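Local coordinates for protein 2-aminomuconate 6-semialdehyde dehydrogenase (Burkholderia cenocepacia, PDB 4U3W) that probably catalyses the oxidation of 2-aminomuconate 6-semialdehyde to 2-aminomuconate, as a member of the aldehyde dehydrogenase family, at residues A[130-135]-A[183-188]; A[168-173]-A[177-182]; A[420-425]-A[448-453]. One frame throughout, in Å; residues are numbered along the deposited sequence. Where two conformers were deposited one is given.

In the fold
Helix 114-138 comes first along the chain and supplies residues 130-135. Contact 1 pairs them with residues 183-188 at the C-terminal end of helix 175-188, which closes a loop across strands 141-147 and 153-169. Contact 2 lies within that loop. It is a short closure, in which the end of strand 153-169 meets the helix that follows it. Both contacts use helix 175-188, and they touch through Phe132 and Trp181. Contact 3 follows in series, much later in the chain. It joins helices 422-430 and 445-452 on another sheet and closes a loop through strand 437-441. Its centre is about 37 Å from that of contact 1 and about 33 Å from that of contact 2.

Contact 1: A[130-135]-A[183-188]; sequences RTFADL and VAPALA
Phe132 lies against Pro185 and is the main link in a buried contact between two helices. The helices run roughly parallel, at 27° and with axes 8.9 Å apart. The backbones come nearest at this same pair, with Phe132 CA 5.9 Å from Pro185 CA.

Phe132 points at the second helix. Its CG is anti to the carbonyl carbon (chi1 -73°), and this lays one face of the ring on the proline. Pro185 CB sits above the middle of the ring, 3.9 Å from its centroid and 11° off the normal, in a CH-pi contact. Pro185 CD lies over the same face, toward one side, 3.6 Å from Phe132 CD2. Pro185 CG is set a little further back, 4.1 Å from Phe132 CE2. The proline ring thus spreads its carbons over the aromatic face. Ala184 CB approaches obliquely, 4.0 Å from Phe132 CD2. At the root of the side chain, Phe132 CB is 4.1 Å from Ala188 CB. Ala184 thus meets the ring and Ala188 the root of the side chain. The methyl of Ala188 also comes near the backbone, with Phe132 O 4.1 Å from Ala188 CB. Pro185 N has no hydrogen to give to the turn before it, and helix 175-188 is kinked there. Ser490 of helix 487-493 touches both Phe132 and Pro185.

Further along, Ala133 packs on Leu88 of helix 81-96, which Ala188 also touches. Asp134 turns to the subunit interface, where OD2 pairs with Arg137 of the second subunit.

This is apolar helix-helix packing in the aldehyde dehydrogenase fold. It sets helix 114-138 beside helix 175-188, whose other side rests on strand 192-196.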
loop_
_atom_site.group_PDB
_atom_site.type_symbol
_atom_site.label_atom_id
_atom_site.label_comp_id
_atom_site.label_asym_id
_atom_site.label_seq_id
_atom_site.Cartn_x
_atom_site.Cartn_y
_atom_site.Cartn_z
ATOM N N ARG A 130 4.452 7.025 -21.511
ATOM C CA ARG A 130 3.257 6.159 -21.360
ATOM C C ARG A 130 3.183 5.577 -19.959
ATOM O O ARG A 130 2.096 5.441 -19.373
ATOM C CB ARG A 130 3.256 5.023 -22.403
ATOM C CG ARG A 130 3.358 5.580 -23.818
ATOM C CD ARG A 130 2.500 4.801 -24.782
ATOM N NE ARG A 130 2.822 5.076 -26.165
ATOM C CZ ARG A 130 2.161 5.952 -26.915
ATOM N NH1 ARG A 130 1.135 6.656 -26.394
ATOM N NH2 ARG A 130 2.503 6.104 -28.192
ATOM N N THR A 131 4.345 5.245 -19.411
ATOM C CA THR A 131 4.390 4.678 -18.085
ATOM C C THR A 131 3.896 5.609 -17.010
ATOM O O THR A 131 3.077 5.243 -16.165
ATOM C CB THR A 131 5.819 4.238 -17.741
ATOM O OG1 THR A 131 6.097 3.072 -18.493
ATOM C CG2 THR A 131 5.941 3.890 -16.249
ATOM N N PHE A 132 4.412 6.827 -16.991
ATOM C CA PHE A 132 3.965 7.741 -15.976
ATOM C C PHE A 132 2.564 8.241 -16.237
ATOM O O PHE A 132 1.882 8.617 -15.297
ATOM C CB PHE A 132 4.953 8.926 -15.817
ATOM C CG PHE A 132 6.231 8.515 -15.123
ATOM C CD1 PHE A 132 6.220 8.212 -13.772
ATOM C CD2 PHE A 132 7.391 8.303 -15.844
ATOM C CE1 PHE A 132 7.391 7.762 -13.133
ATOM C CE2 PHE A 132 8.552 7.857 -15.220
ATOM C CZ PHE A 132 8.546 7.602 -13.860
ATOM N N ALA A 133 2.118 8.254 -17.480
ATOM C CA ALA A 133 0.697 8.547 -17.724
ATOM C C ALA A 133 -0.165 7.497 -17.025
ATOM O O ALA A 133 -1.094 7.834 -16.320
ATOM C CB ALA A 133 0.395 8.605 -19.204
ATOM N N ASP A 134 0.137 6.219 -17.185
ATOM C CA ASP A 134 -0.665 5.200 -16.499
ATOM C C ASP A 134 -0.528 5.222 -14.958
ATOM O O ASP A 134 -1.510 5.036 -14.237
ATOM C CB ASP A 134 -0.311 3.838 -17.070
ATOM C CG ASP A 134 -0.609 3.767 -18.573
ATOM O OD1 ASP A 134 -1.411 4.602 -19.081
ATOM O OD2 ASP A 134 0.002 2.934 -19.254
ATOM N N LEU A 135 0.669 5.458 -14.433
ATOM C CA LEU A 135 0.792 5.543 -12.977
ATOM C C LEU A 135 -0.061 6.672 -12.355
ATOM O O LEU A 135 -0.719 6.473 -11.324
ATOM C CB LEU A 135 2.269 5.725 -12.568
ATOM C CG LEU A 135 3.107 4.427 -12.755
ATOM C CD1 LEU A 135 4.613 4.662 -12.591
ATOM C CD2 LEU A 135 2.653 3.276 -11.822
ATOM N N VAL A 183 11.444 14.540 -17.381
ATOM C CA VAL A 183 10.361 15.397 -17.883
ATOM C C VAL A 183 8.981 14.717 -17.689
ATOM O O VAL A 183 8.006 15.357 -17.259
ATOM C CB VAL A 183 10.573 15.732 -19.393
ATOM C CG1 VAL A 183 9.399 16.563 -19.991
ATOM C CG2 VAL A 183 11.889 16.494 -19.590
ATOM N N ALA A 184 8.901 13.406 -17.942
ATOM C CA ALA A 184 7.578 12.764 -17.886
ATOM C C ALA A 184 6.950 12.745 -16.470
ATOM O O ALA A 184 5.806 13.160 -16.338
ATOM C CB ALA A 184 7.625 11.320 -18.516
ATOM N N PRO A 185 7.666 12.276 -15.422
ATOM C CA PRO A 185 7.035 12.365 -14.100
ATOM C C PRO A 185 6.825 13.825 -13.680
ATOM O O PRO A 185 5.818 14.117 -13.015
ATOM C CB PRO A 185 8.035 11.630 -13.152
ATOM C CG PRO A 185 9.357 11.701 -13.894
ATOM C CD PRO A 185 8.942 11.537 -15.356
ATOM N N ALA A 186 7.725 14.762 -14.053
ATOM C CA ALA A 186 7.488 16.135 -13.643
ATOM C C ALA A 186 6.151 16.648 -14.196
ATOM O O ALA A 186 5.345 17.267 -13.485
ATOM C CB ALA A 186 8.680 17.054 -14.142
ATOM N N LEU A 187 5.906 16.395 -15.475
ATOM C CA LEU A 187 4.673 16.886 -16.092
ATOM C C LEU A 187 3.476 16.080 -15.560
ATOM O O LEU A 187 2.372 16.617 -15.415
ATOM C CB LEU A 187 4.733 16.804 -17.610
ATOM C CG LEU A 187 5.750 17.717 -18.315
ATOM C CD1 LEU A 187 5.740 17.449 -19.815
ATOM C CD2 LEU A 187 5.454 19.235 -18.057
ATOM N N ALA A 188 3.701 14.790 -15.310
ATOM C CA ALA A 188 2.611 13.916 -14.817
ATOM C C ALA A 188 2.025 14.425 -13.493
ATOM O O ALA A 188 0.810 14.302 -13.230
ATOM C CB ALA A 188 3.160 12.453 -14.642
#

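Contact 2: A[168-173]-A[177-182]; sequences IISPWN and LLFTWK
Ile168 and Lys182 meet through their aliphatic parts. Ile168 CD1 lies 3.8 Å from Lys182 CB, and Ile168 CG2 packs on the same carbon. Further along, Ser170 OG comes to the edge of the Phe179 ring, near its plane, 3.2 Å from Phe179 CD1. Leu178 CD1 meets two residues of the loop on one side. Pro171 CG is 3.7 Å from Leu178 CD1, and Asn173 OD1 is 3.6 Å from Leu178 CD1. Both side chains cross the leucine at about a right angle.

A single water adds a polar bridge. It donates to Ile169 O and accepts from Lys182 NZ, at 2.9 Å and 2.7 Å from the water oxygen. The two segments are the start of a beta-alpha-beta crossover, in which helix 175-188 leads from strand 153-169 to the parallel strand 192-196.

The second shell fixes these groups. Lys182 bends at chi2 (-53°), and its end leaves the isoleucine for Thr247 and Thr249 on strand 245-249, where both hydroxyls bond to NZ. The amide of Asn173 is held through ND2 by the carbonyl of Gln304. Phe179 has CG anti to the backbone N (chi1 -168°), and its ring packs on Ala195 of strand 192-196 and on Ala205 and Leu208 of helix 203-214.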
loop_
_atom_site.group_PDB
_atom_site.type_symbol
_atom_site.label_atom_id
_atom_site.label_comp_id
_atom_site.label_asym_id
_atom_site.label_seq_id
_atom_site.Cartn_x
_atom_site.Cartn_y
_atom_site.Cartn_z
ATOM N N ILE A 168 15.525 20.862 -14.556
ATOM C CA ILE A 168 16.012 19.529 -14.986
ATOM C C ILE A 168 17.322 19.712 -15.741
ATOM O O ILE A 168 17.365 20.394 -16.773
ATOM C CB ILE A 168 14.990 18.804 -15.884
ATOM C CG1 ILE A 168 13.703 18.432 -15.071
ATOM C CG2 ILE A 168 15.637 17.508 -16.510
ATOM C CD1 ILE A 168 12.597 17.826 -15.923
ATOM N N ILE A 169 18.401 19.158 -15.205
ATOM C CA ILE A 169 19.679 19.257 -15.868
ATOM C C ILE A 169 20.116 17.835 -16.278
ATOM O O ILE A 169 20.310 16.988 -15.413
ATOM C CB ILE A 169 20.697 19.881 -14.980
ATOM C CG1 ILE A 169 20.322 21.380 -14.775
ATOM C CG2 ILE A 169 22.068 19.867 -15.621
ATOM C CD1 ILE A 169 20.891 21.958 -13.564
ATOM N N SER A 170 20.209 17.556 -17.568
ATOM C CA SER A 170 20.371 16.139 -17.951
ATOM C C SER A 170 21.689 15.893 -18.670
ATOM O O SER A 170 22.306 16.830 -19.221
ATOM C CB SER A 170 19.157 15.654 -18.793
ATOM O OG SER A 170 19.119 16.307 -20.014
ATOM N N PRO A 171 22.171 14.633 -18.607
ATOM C CA PRO A 171 23.516 14.293 -19.068
ATOM C C PRO A 171 23.598 13.998 -20.579
ATOM O O PRO A 171 22.577 13.881 -21.268
ATOM C CB PRO A 171 23.850 13.027 -18.240
ATOM C CG PRO A 171 22.504 12.343 -18.106
ATOM C CD PRO A 171 21.505 13.469 -17.933
ATOM N N TRP A 172 24.818 13.830 -21.087
ATOM C CA TRP A 172 25.001 13.584 -22.504
ATOM C C TRP A 172 24.993 12.095 -22.889
ATOM O O TRP A 172 25.018 11.757 -24.085
ATOM C CB TRP A 172 26.327 14.192 -22.997
ATOM C CG TRP A 172 27.542 13.937 -22.120
ATOM C CD1 TRP A 172 28.134 14.837 -21.274
ATOM C CD2 TRP A 172 28.350 12.739 -22.059
ATOM N NE1 TRP A 172 29.225 14.260 -20.657
ATOM C CE2 TRP A 172 29.384 12.980 -21.121
ATOM C CE3 TRP A 172 28.294 11.483 -22.704
ATOM C CZ2 TRP A 172 30.366 12.017 -20.813
ATOM C CZ3 TRP A 172 29.274 10.521 -22.398
ATOM C CH2 TRP A 172 30.289 10.785 -21.453
ATOM N N ASN A 173 24.995 11.199 -21.915
ATOM C CA ASN A 173 25.230 9.786 -22.297
ATOM C C ASN A 173 23.987 9.084 -22.858
ATOM O O ASN A 173 24.062 8.341 -23.856
ATOM C CB ASN A 173 25.824 8.963 -21.145
ATOM C CG ASN A 173 24.888 8.832 -19.942
ATOM O OD1 ASN A 173 24.354 9.817 -19.463
ATOM N ND2 ASN A 173 24.670 7.613 -19.475
ATOM N N LEU A 177 16.683 9.454 -23.446
ATOM C CA LEU A 177 16.153 8.543 -22.426
ATOM C C LEU A 177 16.127 9.198 -21.042
ATOM O O LEU A 177 15.091 9.175 -20.319
ATOM C CB LEU A 177 16.980 7.228 -22.384
ATOM C CG LEU A 177 16.577 6.021 -21.520
ATOM C CD1 LEU A 177 17.319 4.738 -21.948
ATOM C CD2 LEU A 177 16.805 6.218 -20.048
ATOM N N LEU A 178 17.265 9.758 -20.648
ATOM C CA LEU A 178 17.384 10.324 -19.316
ATOM C C LEU A 178 16.679 11.694 -19.187
ATOM O O LEU A 178 16.255 12.063 -18.090
ATOM C CB LEU A 178 18.871 10.426 -18.938
ATOM C CG LEU A 178 19.445 8.993 -18.854
ATOM C CD1 LEU A 178 20.932 9.025 -18.553
ATOM C CD2 LEU A 178 18.687 8.184 -17.792
ATOM N N PHE A 179 16.535 12.419 -20.283
ATOM C CA PHE A 179 15.768 13.692 -20.308
ATOM C C PHE A 179 14.276 13.350 -20.027
ATOM O O PHE A 179 13.673 13.891 -19.123
ATOM C CB PHE A 179 15.990 14.380 -21.670
ATOM C CG PHE A 179 15.511 15.801 -21.776
ATOM C CD1 PHE A 179 16.226 16.852 -21.225
ATOM C CD2 PHE A 179 14.401 16.096 -22.518
ATOM C CE1 PHE A 179 15.794 18.213 -21.403
ATOM C CE2 PHE A 179 13.939 17.428 -22.684
ATOM C CZ PHE A 179 14.633 18.477 -22.133
ATOM N N THR A 180 13.721 12.383 -20.743
ATOM C CA THR A 180 12.309 12.058 -20.561
ATOM C C THR A 180 12.014 11.335 -19.242
ATOM O O THR A 180 10.892 11.426 -18.724
ATOM C CB THR A 180 11.780 11.176 -21.697
ATOM O OG1 THR A 180 12.538 9.958 -21.734
ATOM C CG2 THR A 180 11.896 11.926 -23.036
ATOM N N TRP A 181 13.005 10.604 -18.729
ATOM C CA TRP A 181 12.915 9.968 -17.439
ATOM C C TRP A 181 12.552 11.014 -16.351
ATOM O O TRP A 181 11.851 10.686 -15.383
ATOM C CB TRP A 181 14.253 9.292 -17.139
ATOM C CG TRP A 181 14.422 8.747 -15.772
ATOM C CD1 TRP A 181 15.389 9.108 -14.856
ATOM C CD2 TRP A 181 13.637 7.714 -15.138
ATOM N NE1 TRP A 181 15.244 8.364 -13.702
ATOM C CE2 TRP A 181 14.170 7.518 -13.838
ATOM C CE3 TRP A 181 12.527 6.962 -15.534
ATOM C CZ2 TRP A 181 13.645 6.573 -12.936
ATOM C CZ3 TRP A 181 11.989 6.024 -14.631
ATOM C CH2 TRP A 181 12.550 5.844 -13.343
ATOM N N LYS A 182 12.995 12.270 -16.538
ATOM C CA LYS A 182 12.647 13.365 -15.609
ATOM C C LYS A 182 11.466 14.213 -16.093
ATOM O O LYS A 182 10.563 14.576 -15.293
ATOM C CB LYS A 182 13.861 14.317 -15.395
ATOM C CG LYS A 182 15.148 13.615 -15.002
ATOM C CD LYS A 182 14.912 12.712 -13.791
ATOM C CE LYS A 182 16.223 12.073 -13.275
ATOM N NZ LYS A 182 17.230 13.213 -13.072
HETATM O O HOH W 1 18.147 15.174 -14.665
#

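Contact 3: A[420-425]-A[448-453]; sequences DDEAEV and GHRVAK
Glu422 and Arg450 form a salt bridge with two hydrogen bonds. Arg450 NE gives the straighter one, to the syn lone pair of Glu422 OE2, at 2.7 Å and 169°. Arg450 NH2 bonds to Glu422 OE1 at 2.9 Å, on the syn side but somewhat out of the carboxylate plane. The guanidinium grips side-on, and the two flat groups are turned 35° apart. Glu422 OE1 is also paired with Arg447 NH2, a turn earlier on the same helix as Arg450. Two arginines therefore share this carboxylate and would probably stabilise its charge. Glu422 has CG anti to the backbone N (chi1 -169°), which points its extended chain across to Arg450. Val451 CG2 meets the Glu422 chain obliquely, 3.6 Å from Glu422 CD.

The start of the first helix has its own polar set. Asp421 is the N-cap and forms a capping box with Glu424. Asp421 OD1 accepts from Glu424 N at 3.2 Å. Glu424 OE1 accepts from Asp421 N and also from Asp420 N, both from the same face. Glu424 OE2 pairs with Arg428, and Asp420 OD1 with Arg316.

Helices 422-430 and 445-452 follow strands 413-419 and 437-441 of one mixed sheet. Val425 and Val451 both rest on Phe282, while His449 reaches Tyr157 of the third subunit.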
loop_
_atom_site.group_PDB
_atom_site.type_symbol
_atom_site.label_atom_id
_atom_site.label_comp_id
_atom_site.label_asym_id
_atom_site.label_seq_id
_atom_site.Cartn_x
_atom_site.Cartn_y
_atom_site.Cartn_z
ATOM N N ASP A 420 38.535 -15.497 -3.773
ATOM C CA ASP A 420 38.484 -16.864 -3.255
ATOM C C ASP A 420 37.243 -17.223 -2.466
ATOM O O ASP A 420 36.861 -18.382 -2.446
ATOM C CB ASP A 420 39.723 -17.122 -2.393
ATOM C CG ASP A 420 40.991 -17.039 -3.201
ATOM O OD1 ASP A 420 41.114 -17.824 -4.171
ATOM O OD2 ASP A 420 41.813 -16.137 -2.909
ATOM N N ASP A 421 36.648 -16.279 -1.746
ATOM C CA ASP A 421 35.430 -16.616 -1.039
ATOM C C ASP A 421 34.382 -15.488 -0.922
ATOM O O ASP A 421 34.616 -14.285 -1.204
ATOM C CB ASP A 421 35.751 -17.184 0.358
ATOM C CG ASP A 421 36.542 -16.233 1.220
ATOM O OD1 ASP A 421 35.929 -15.271 1.727
ATOM O OD2 ASP A 421 37.758 -16.489 1.437
ATOM N N GLU A 422 33.203 -15.931 -0.523
ATOM C CA GLU A 422 32.032 -15.099 -0.542
ATOM C C GLU A 422 32.120 -13.891 0.398
ATOM O O GLU A 422 31.822 -12.773 -0.015
ATOM C CB GLU A 422 30.828 -15.948 -0.195
ATOM C CG GLU A 422 29.535 -15.211 -0.442
ATOM C CD GLU A 422 28.361 -16.134 -0.209
ATOM O OE1 GLU A 422 28.150 -17.030 -1.032
ATOM O OE2 GLU A 422 27.659 -15.972 0.798
ATOM N N ALA A 423 32.530 -14.098 1.648
ATOM C CA ALA A 423 32.602 -12.976 2.578
ATOM C C ALA A 423 33.595 -11.906 2.077
ATOM O O ALA A 423 33.388 -10.688 2.247
ATOM C CB ALA A 423 32.989 -13.482 3.969
ATOM N N GLU A 424 34.670 -12.388 1.450
ATOM C CA GLU A 424 35.707 -11.565 0.878
ATOM C C GLU A 424 35.214 -10.673 -0.242
ATOM O O GLU A 424 35.448 -9.453 -0.231
ATOM C CB GLU A 424 36.839 -12.450 0.353
ATOM C CG GLU A 424 37.899 -11.676 -0.428
ATOM C CD GLU A 424 38.632 -12.516 -1.474
ATOM O OE1 GLU A 424 38.479 -13.737 -1.480
ATOM O OE2 GLU A 424 39.340 -11.950 -2.314
ATOM N N VAL A 425 34.537 -11.257 -1.228
ATOM C CA VAL A 425 34.163 -10.446 -2.392
ATOM C C VAL A 425 33.055 -9.437 -2.024
ATOM O O VAL A 425 32.963 -8.369 -2.609
ATOM C CB VAL A 425 33.728 -11.351 -3.604
ATOM C CG1 VAL A 425 32.296 -11.866 -3.459
ATOM C CG2 VAL A 425 33.866 -10.599 -4.906
ATOM N N GLY A 448 22.484 -16.358 -4.308
ATOM C CA GLY A 448 21.990 -15.216 -5.053
ATOM C C GLY A 448 21.336 -14.190 -4.137
ATOM O O GLY A 448 21.653 -12.985 -4.200
ATOM N N HIS A 449 20.427 -14.676 -3.283
ATOM C CA HIS A 449 19.683 -13.800 -2.369
ATOM C C HIS A 449 20.547 -13.299 -1.191
ATOM O O HIS A 449 20.494 -12.107 -0.848
ATOM C CB HIS A 449 18.405 -14.515 -1.852
ATOM C CG HIS A 449 17.402 -14.765 -2.939
ATOM N ND1 HIS A 449 16.711 -13.748 -3.572
ATOM C CD2 HIS A 449 16.990 -15.923 -3.518
ATOM C CE1 HIS A 449 15.937 -14.262 -4.513
ATOM N NE2 HIS A 449 16.082 -15.589 -4.495
ATOM N N ARG A 450 21.361 -14.169 -0.596
ATOM C CA ARG A 450 22.111 -13.724 0.595
ATOM C C ARG A 450 23.242 -12.755 0.247
ATOM O O ARG A 450 23.547 -11.843 1.048
ATOM C CB ARG A 450 22.669 -14.913 1.380
ATOM C CG ARG A 450 23.917 -15.545 0.816
ATOM C CD ARG A 450 24.230 -16.865 1.566
ATOM N NE ARG A 450 25.381 -17.503 0.951
ATOM C CZ ARG A 450 25.469 -18.782 0.600
ATOM N NH1 ARG A 450 24.488 -19.638 0.863
ATOM N NH2 ARG A 450 26.589 -19.211 0.023
ATOM N N VAL A 451 23.849 -12.917 -0.931
ATOM C CA VAL A 451 24.891 -11.974 -1.358
ATOM C C VAL A 451 24.257 -10.617 -1.764
ATOM O O VAL A 451 24.715 -9.555 -1.328
ATOM C CB VAL A 451 25.729 -12.509 -2.552
ATOM C CG1 VAL A 451 26.641 -11.408 -3.054
ATOM C CG2 VAL A 451 26.602 -13.714 -2.128
ATOM N N ALA A 452 23.193 -10.672 -2.564
ATOM C CA ALA A 452 22.542 -9.465 -3.084
ATOM C C ALA A 452 22.134 -8.538 -1.955
ATOM O O ALA A 452 22.262 -7.313 -2.101
ATOM C CB ALA A 452 21.302 -9.827 -3.968
ATOM N N LYS A 453 21.684 -9.113 -0.827
ATOM C CA LYS A 453 21.139 -8.327 0.292
ATOM C C LYS A 453 22.228 -7.565 1.071
ATOM O O LYS A 453 21.932 -6.611 1.788
ATOM C CB LYS A 453 20.362 -9.260 1.271
#